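Long-range contact in 432aa long hypothetical deoxyribodipyrimidine photolyase (Sulfolobus tokodaii, PDB 2E0I), which probably repairs cyclobutane pyrimidine dimers in DNA by light-driven electron transfer, and binds two FAD molecules, one apparently as a light-harvesting cofactor: residues Asp270-Trp284 with Leu319-Tyr333. Numbering follows the deposited sequence.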
loop_
_atom_site.group_PDB
_atom_site.type_symbol
_atom_site.label_atom_id
_atom_site.label_comp_id
_atom_site.label_asym_id
_atom_site.label_seq_id
_atom_site.Cartn_x
_atom_site.Cartn_y
_atom_site.Cartn_z
ATOM N N ASP A 270 -1.147 -16.156 -18.383
ATOM C CA ASP A 270 0.267 -16.284 -18.067
ATOM C C ASP A 270 1.005 -16.584 -19.378
ATOM O O ASP A 270 2.229 -16.740 -19.407
ATOM C CB ASP A 270 0.482 -17.418 -17.059
ATOM C CG ASP A 270 0.648 -16.911 -15.629
ATOM O OD1 ASP A 270 0.649 -17.744 -14.695
ATOM O OD2 ASP A 270 0.791 -15.683 -15.437
ATOM N N ASN A 271 0.239 -16.644 -20.463
ATOM C CA ASN A 271 0.772 -16.937 -21.785
ATOM C C ASN A 271 0.866 -15.735 -22.697
ATOM O O ASN A 271 1.310 -15.859 -23.840
ATOM C CB ASN A 271 -0.080 -18.003 -22.458
ATOM C CG ASN A 271 0.200 -19.390 -21.918
ATOM O OD1 ASN A 271 -0.674 -20.258 -21.933
ATOM N ND2 ASN A 271 1.432 -19.611 -21.447
ATOM N N ILE A 272 0.442 -14.577 -22.203
ATOM C CA ILE A 272 0.504 -13.355 -22.992
ATOM C C ILE A 272 1.951 -13.074 -23.370
ATOM O O ILE A 272 2.850 -13.219 -22.550
ATOM C CB ILE A 272 -0.049 -12.162 -22.202
ATOM C CG1 ILE A 272 -1.546 -12.361 -21.972
ATOM C CG2 ILE A 272 0.232 -10.862 -22.945
ATOM C CD1 ILE A 272 -2.208 -11.241 -21.209
ATOM N N SER A 273 2.178 -12.691 -24.621
ATOM C CA SER A 273 3.525 -12.390 -25.074
ATOM C C SER A 273 3.758 -10.899 -24.970
ATOM O O SER A 273 3.639 -10.165 -25.954
ATOM C CB SER A 273 3.722 -12.842 -26.514
ATOM O OG SER A 273 3.572 -14.245 -26.609
ATOM N N TRP A 274 4.082 -10.453 -23.762
ATOM C CA TRP A 274 4.335 -9.047 -23.520
ATOM C C TRP A 274 5.487 -8.573 -24.395
ATOM O O TRP A 274 6.554 -9.181 -24.410
ATOM C CB TRP A 274 4.679 -8.823 -22.047
ATOM C CG TRP A 274 3.643 -9.363 -21.102
ATOM C CD1 TRP A 274 3.698 -10.530 -20.408
ATOM C CD2 TRP A 274 2.380 -8.769 -20.789
ATOM N NE1 TRP A 274 2.550 -10.705 -19.682
ATOM C CE2 TRP A 274 1.722 -9.638 -19.899
ATOM C CE3 TRP A 274 1.742 -7.585 -21.177
ATOM C CZ2 TRP A 274 0.453 -9.365 -19.388
ATOM C CZ3 TRP A 274 0.481 -7.312 -20.669
ATOM C CH2 TRP A 274 -0.150 -8.199 -19.783
ATOM N N GLU A 275 5.269 -7.491 -25.129
ATOM C CA GLU A 275 6.298 -6.946 -25.993
ATOM C C GLU A 275 7.501 -6.493 -25.162
ATOM O O GLU A 275 8.628 -6.479 -25.650
ATOM C CB GLU A 275 5.729 -5.766 -26.766
ATOM C CG GLU A 275 6.688 -5.127 -27.746
ATOM C CD GLU A 275 6.504 -3.629 -27.816
ATOM O OE1 GLU A 275 6.854 -2.958 -26.826
ATOM O OE2 GLU A 275 5.999 -3.123 -28.840
ATOM N N ASN A 276 7.244 -6.129 -23.907
ATOM C CA ASN A 276 8.264 -5.657 -22.960
ATOM C C ASN A 276 9.416 -4.852 -23.533
ATOM O O ASN A 276 10.574 -5.127 -23.227
ATOM C CB ASN A 276 8.851 -6.822 -22.159
ATOM C CG ASN A 276 7.893 -7.362 -21.124
ATOM O OD1 ASN A 276 7.075 -6.628 -20.576
ATOM N ND2 ASN A 276 8.003 -8.648 -20.835
ATOM N N ASN A 277 9.114 -3.852 -24.348
ATOM C CA ASN A 277 10.168 -3.033 -24.926
ATOM C C ASN A 277 10.826 -2.160 -23.853
ATOM O O ASN A 277 10.321 -1.091 -23.519
ATOM C CB ASN A 277 9.603 -2.160 -26.049
ATOM C CG ASN A 277 10.575 -1.099 -26.493
ATOM O OD1 ASN A 277 11.753 -1.373 -26.708
ATOM N ND2 ASN A 277 10.092 0.123 -26.635
ATOM N N GLU A 278 11.958 -2.621 -23.329
ATOM C CA GLU A 278 12.695 -1.913 -22.278
ATOM C C GLU A 278 12.832 -0.407 -22.492
ATOM O O GLU A 278 13.048 0.354 -21.555
ATOM C CB GLU A 278 14.079 -2.540 -22.120
ATOM C CG GLU A 278 14.339 -3.115 -20.733
ATOM C CD GLU A 278 15.221 -4.362 -20.769
ATOM O OE1 GLU A 278 14.732 -5.427 -21.220
ATOM O OE2 GLU A 278 16.402 -4.272 -20.350
ATOM N N SER A 279 12.693 0.015 -23.735
ATOM C CA SER A 279 12.792 1.420 -24.077
ATOM C C SER A 279 11.535 2.188 -23.652
ATOM O O SER A 279 11.625 3.253 -23.040
ATOM C CB SER A 279 13.000 1.554 -25.578
ATOM O OG SER A 279 13.118 2.912 -25.940
ATOM N N TYR A 280 10.363 1.659 -23.991
ATOM C CA TYR A 280 9.111 2.304 -23.610
ATOM C C TYR A 280 9.000 2.345 -22.086
ATOM O O TYR A 280 8.644 3.364 -21.507
ATOM C CB TYR A 280 7.902 1.541 -24.157
ATOM C CG TYR A 280 7.773 1.486 -25.660
ATOM C CD1 TYR A 280 8.247 2.518 -26.468
ATOM C CD2 TYR A 280 7.114 0.421 -26.273
ATOM C CE1 TYR A 280 8.062 2.492 -27.853
ATOM C CE2 TYR A 280 6.922 0.388 -27.653
ATOM C CZ TYR A 280 7.396 1.425 -28.438
ATOM O OH TYR A 280 7.187 1.405 -29.804
ATOM N N PHE A 281 9.299 1.217 -21.452
ATOM C CA PHE A 281 9.243 1.096 -20.004
ATOM C C PHE A 281 10.069 2.168 -19.304
ATOM O O PHE A 281 9.666 2.711 -18.275
ATOM C CB PHE A 281 9.750 -0.282 -19.576
ATOM C CG PHE A 281 9.703 -0.508 -18.091
ATOM C CD1 PHE A 281 8.520 -0.336 -17.386
ATOM C CD2 PHE A 281 10.836 -0.888 -17.399
ATOM C CE1 PHE A 281 8.473 -0.536 -16.010
ATOM C CE2 PHE A 281 10.795 -1.091 -16.027
ATOM C CZ PHE A 281 9.613 -0.912 -15.335
ATOM N N GLU A 282 11.237 2.461 -19.862
ATOM C CA GLU A 282 12.121 3.456 -19.286
ATOM C C GLU A 282 11.491 4.836 -19.417
ATOM O O GLU A 282 11.619 5.676 -18.522
ATOM C CB GLU A 282 13.465 3.420 -19.994
ATOM C CG GLU A 282 14.573 4.109 -19.227
ATOM C CD GLU A 282 15.290 3.183 -18.249
ATOM O OE1 GLU A 282 14.600 2.482 -17.469
ATOM O OE2 GLU A 282 16.549 3.164 -18.258
ATOM N N ALA A 283 10.803 5.057 -20.536
ATOM C CA ALA A 283 10.131 6.322 -20.803
ATOM C C ALA A 283 8.963 6.504 -19.834
ATOM O O ALA A 283 8.694 7.610 -19.362
ATOM C CB ALA A 283 9.628 6.343 -22.223
ATOM N N TRP A 284 8.274 5.406 -19.540
ATOM C CA TRP A 284 7.137 5.407 -18.627
ATOM C C TRP A 284 7.573 5.770 -17.201
ATOM O O TRP A 284 6.933 6.579 -16.539
ATOM C CB TRP A 284 6.484 4.023 -18.637
ATOM C CG TRP A 284 5.313 3.861 -17.725
ATOM C CD1 TRP A 284 4.039 4.305 -17.931
ATOM C CD2 TRP A 284 5.304 3.189 -16.464
ATOM N NE1 TRP A 284 3.238 3.947 -16.880
ATOM C CE2 TRP A 284 3.987 3.260 -15.963
ATOM C CE3 TRP A 284 6.284 2.534 -15.707
ATOM C CZ2 TRP A 284 3.619 2.697 -14.737
ATOM C CZ3 TRP A 284 5.920 1.975 -14.490
ATOM C CH2 TRP A 284 4.596 2.059 -14.016
ATOM N N LEU A 319 0.792 1.587 -19.261
ATOM C CA LEU A 319 1.944 0.704 -19.331
ATOM C C LEU A 319 1.576 -0.685 -19.836
ATOM O O LEU A 319 2.311 -1.289 -20.616
ATOM C CB LEU A 319 2.613 0.572 -17.963
ATOM C CG LEU A 319 3.777 -0.425 -17.915
ATOM C CD1 LEU A 319 4.953 0.130 -18.697
ATOM C CD2 LEU A 319 4.173 -0.705 -16.472
ATOM N N VAL A 320 0.432 -1.191 -19.409
ATOM C CA VAL A 320 0.056 -2.526 -19.805
ATOM C C VAL A 320 -0.650 -2.644 -21.145
ATOM O O VAL A 320 -0.219 -3.401 -22.017
ATOM C CB VAL A 320 -0.817 -3.182 -18.722
ATOM C CG1 VAL A 320 -1.139 -4.607 -19.115
ATOM C CG2 VAL A 320 -0.093 -3.149 -17.382
ATOM N N LYS A 321 -1.730 -1.890 -21.312
ATOM C CA LYS A 321 -2.520 -1.956 -22.534
ATOM C C LYS A 321 -2.139 -1.026 -23.672
ATOM O O LYS A 321 -2.793 -1.024 -24.705
ATOM C CB LYS A 321 -4.002 -1.791 -22.184
ATOM C CG LYS A 321 -4.521 -2.992 -21.416
ATOM C CD LYS A 321 -5.971 -2.863 -21.019
ATOM C CE LYS A 321 -6.428 -4.111 -20.268
ATOM N NZ LYS A 321 -7.835 -3.989 -19.770
ATOM N N VAL A 322 -1.080 -0.246 -23.505
ATOM C CA VAL A 322 -0.663 0.650 -24.572
ATOM C C VAL A 322 0.801 0.434 -24.913
ATOM O O VAL A 322 1.144 0.321 -26.076
ATOM C CB VAL A 322 -0.924 2.138 -24.199
ATOM C CG1 VAL A 322 -0.311 3.065 -25.233
ATOM C CG2 VAL A 322 -2.423 2.392 -24.129
ATOM N N LEU A 323 1.665 0.362 -23.909
ATOM C CA LEU A 323 3.086 0.149 -24.176
ATOM C C LEU A 323 3.345 -1.349 -24.187
ATOM O O LEU A 323 4.464 -1.801 -24.440
ATOM C CB LEU A 323 3.955 0.828 -23.104
ATOM C CG LEU A 323 3.855 2.352 -22.968
ATOM C CD1 LEU A 323 4.769 2.821 -21.866
ATOM C CD2 LEU A 323 4.231 3.023 -24.274
ATOM N N PHE A 324 2.289 -2.104 -23.904
ATOM C CA PHE A 324 2.324 -3.561 -23.870
ATOM C C PHE A 324 3.500 -4.135 -23.048
ATOM O O PHE A 324 4.288 -4.964 -23.529
ATOM C CB PHE A 324 2.330 -4.087 -25.313
ATOM C CG PHE A 324 1.927 -5.531 -25.443
ATOM C CD1 PHE A 324 0.920 -6.067 -24.646
ATOM C CD2 PHE A 324 2.544 -6.357 -26.390
ATOM C CE1 PHE A 324 0.535 -7.404 -24.786
ATOM C CE2 PHE A 324 2.164 -7.699 -26.539
ATOM C CZ PHE A 324 1.161 -8.221 -25.738
ATOM N N VAL A 325 3.605 -3.678 -21.799
ATOM C CA VAL A 325 4.640 -4.139 -20.877
ATOM C C VAL A 325 3.976 -4.972 -19.762
ATOM O O VAL A 325 2.918 -4.611 -19.241
ATOM C CB VAL A 325 5.405 -2.950 -20.262
ATOM C CG1 VAL A 325 6.375 -3.445 -19.210
ATOM C CG2 VAL A 325 6.141 -2.192 -21.348
ATOM N N ASP A 326 4.593 -6.094 -19.414
ATOM C CA ASP A 326 4.058 -6.987 -18.392
ATOM C C ASP A 326 3.665 -6.212 -17.132
ATOM O O ASP A 326 4.452 -5.419 -16.618
ATOM C CB ASP A 326 5.109 -8.058 -18.065
ATOM C CG ASP A 326 4.569 -9.176 -17.191
ATOM O OD1 ASP A 326 5.295 -10.169 -17.011
ATOM O OD2 ASP A 326 3.433 -9.068 -16.684
ATOM N N TRP A 327 2.452 -6.441 -16.634
ATOM C CA TRP A 327 1.997 -5.747 -15.437
ATOM C C TRP A 327 2.887 -5.985 -14.216
ATOM O O TRP A 327 2.932 -5.155 -13.312
ATOM C CB TRP A 327 0.555 -6.129 -15.102
ATOM C CG TRP A 327 0.323 -7.585 -14.899
ATOM C CD1 TRP A 327 -0.092 -8.478 -15.832
ATOM C CD2 TRP A 327 0.477 -8.320 -13.678
ATOM N NE1 TRP A 327 -0.214 -9.729 -15.273
ATOM C CE2 TRP A 327 0.130 -9.660 -13.951
ATOM C CE3 TRP A 327 0.875 -7.975 -12.379
ATOM C CZ2 TRP A 327 0.167 -10.661 -12.972
ATOM C CZ3 TRP A 327 0.914 -8.967 -11.403
ATOM C CH2 TRP A 327 0.561 -10.294 -11.706
ATOM N N ARG A 328 3.592 -7.113 -14.184
ATOM C CA ARG A 328 4.485 -7.424 -13.068
ATOM C C ARG A 328 5.610 -6.400 -12.993
ATOM O O ARG A 328 6.090 -6.091 -11.911
ATOM C CB ARG A 328 5.085 -8.821 -13.218
ATOM C CG ARG A 328 4.086 -9.941 -13.085
ATOM C CD ARG A 328 4.753 -11.271 -13.326
ATOM N NE ARG A 328 3.789 -12.335 -13.635
ATOM C CZ ARG A 328 2.989 -12.366 -14.705
ATOM N NH1 ARG A 328 3.017 -11.384 -15.599
ATOM N NH2 ARG A 328 2.163 -13.393 -14.889
ATOM N N TRP A 329 6.036 -5.883 -14.141
ATOM C CA TRP A 329 7.091 -4.874 -14.182
ATOM C C TRP A 329 6.582 -3.609 -13.481
ATOM O O TRP A 329 7.261 -3.017 -12.632
ATOM C CB TRP A 329 7.446 -4.540 -15.635
ATOM C CG TRP A 329 8.260 -5.579 -16.368
ATOM C CD1 TRP A 329 8.196 -6.938 -16.219
ATOM C CD2 TRP A 329 9.216 -5.336 -17.406
ATOM N NE1 TRP A 329 9.054 -7.555 -17.102
ATOM C CE2 TRP A 329 9.693 -6.596 -17.842
ATOM C CE3 TRP A 329 9.717 -4.175 -18.016
ATOM C CZ2 TRP A 329 10.646 -6.726 -18.860
ATOM C CZ3 TRP A 329 10.665 -4.306 -19.030
ATOM C CH2 TRP A 329 11.118 -5.573 -19.440
ATOM N N GLY A 330 5.374 -3.201 -13.854
ATOM C CA GLY A 330 4.777 -2.019 -13.271
ATOM C C GLY A 330 4.515 -2.223 -11.797
ATOM O O GLY A 330 4.726 -1.322 -10.999
ATOM N N GLU A 331 4.046 -3.412 -11.439
ATOM C CA GLU A 331 3.769 -3.742 -10.046
ATOM C C GLU A 331 5.010 -3.497 -9.209
ATOM O O GLU A 331 4.945 -2.836 -8.173
ATOM C CB GLU A 331 3.380 -5.211 -9.911
ATOM C CG GLU A 331 3.169 -5.649 -8.474
ATOM C CD GLU A 331 3.180 -7.164 -8.289
ATOM O OE1 GLU A 331 2.850 -7.619 -7.163
ATOM O OE2 GLU A 331 3.523 -7.892 -9.253
ATOM N N ARG A 332 6.141 -4.035 -9.668
ATOM C CA ARG A 332 7.401 -3.882 -8.957
ATOM C C ARG A 332 7.870 -2.436 -8.922
ATOM O O ARG A 332 8.357 -1.957 -7.896
ATOM C CB ARG A 332 8.503 -4.738 -9.571
ATOM C CG ARG A 332 9.513 -5.190 -8.524
ATOM C CD ARG A 332 10.946 -4.967 -8.931
ATOM N NE ARG A 332 11.320 -5.718 -10.119
ATOM C CZ ARG A 332 12.457 -5.571 -10.803
ATOM N NH1 ARG A 332 13.387 -4.687 -10.437
ATOM N NH2 ARG A 332 12.655 -6.319 -11.883
ATOM N N TYR A 333 7.737 -1.729 -10.035
ATOM C CA TYR A 333 8.161 -0.344 -10.035
ATOM C C TYR A 333 7.383 0.463 -8.987
ATOM O O TYR A 333 7.972 1.241 -8.227
ATOM C CB TYR A 333 7.974 0.273 -11.407
ATOM C CG TYR A 333 8.494 1.672 -11.443
ATOM C CD1 TYR A 333 9.855 1.925 -11.294
ATOM C CD2 TYR A 333 7.624 2.753 -11.558
ATOM C CE1 TYR A 333 10.338 3.222 -11.252
ATOM C CE2 TYR A 333 8.096 4.062 -11.519
ATOM C CZ TYR A 333 9.454 4.284 -11.365
ATOM O OH TYR A 333 9.920 5.571 -11.318
#
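In the helical FAD-binding domain of this photolyase, the turn between helices 309-322 and 327-337, whose Asp-326 is the N-cap of the second, is clasped by the loop 272-277 and helix 278-286, with Asn-276 and Trp-274 meeting Asp-326 at the cap. The amide of Asn-276 does two jobs. Its OD1 accepts the backbone N of Asp-326 at 2.8 Å, in the carbonyl plane and nearly straight (N-H...O 174°), while the amide lies stacked on the ring of Trp-329, their planes nearly parallel. Two residues earlier, Phe-324 O accepts Asn-276 N at 3.2 Å, so main chain and side chain of the same asparagine hold the turn on both sides of Val-325.

Trp-274 is sandwiched: Ile-272 CG2 lies over one face, and on the opposite face CA of Asp-326 sits 3.7 Å from the centroid of the five-membered ring. With CG of Asp-326 anti to its N, the carboxylate spreads over the same indole, planes 3° apart. Trp-274 also joins Phe-324 and Trp-327 in an aromatic cluster, to which Tyr-425 of helix 414-427 adds contact.

Farther along, the segments 278-284 and 327-333 run at 31° to each other. Their axes come no closer than 12.0 Å, a separation bridged by large side chains: the edge of Trp-329 meets the face of Phe-281, and Trp-284 CZ3 lies 3.5 Å from Tyr-333 CD2. From the preceding helix, Leu-319 CD2 stands over the six-membered ring of Trp-284, whose NE1 donates to Val-315 O; Tyr-333 OH bonds to Asn-302.

A salt-bridge network closes the other end. OD2 of Asp-326 caps Arg-328 N from above the carboxylate plane and forms a salt bridge with Arg-328 NH1, while Arg-328 NH2 meets OD2 of Asp-270, edge-on, at 2.7 Å.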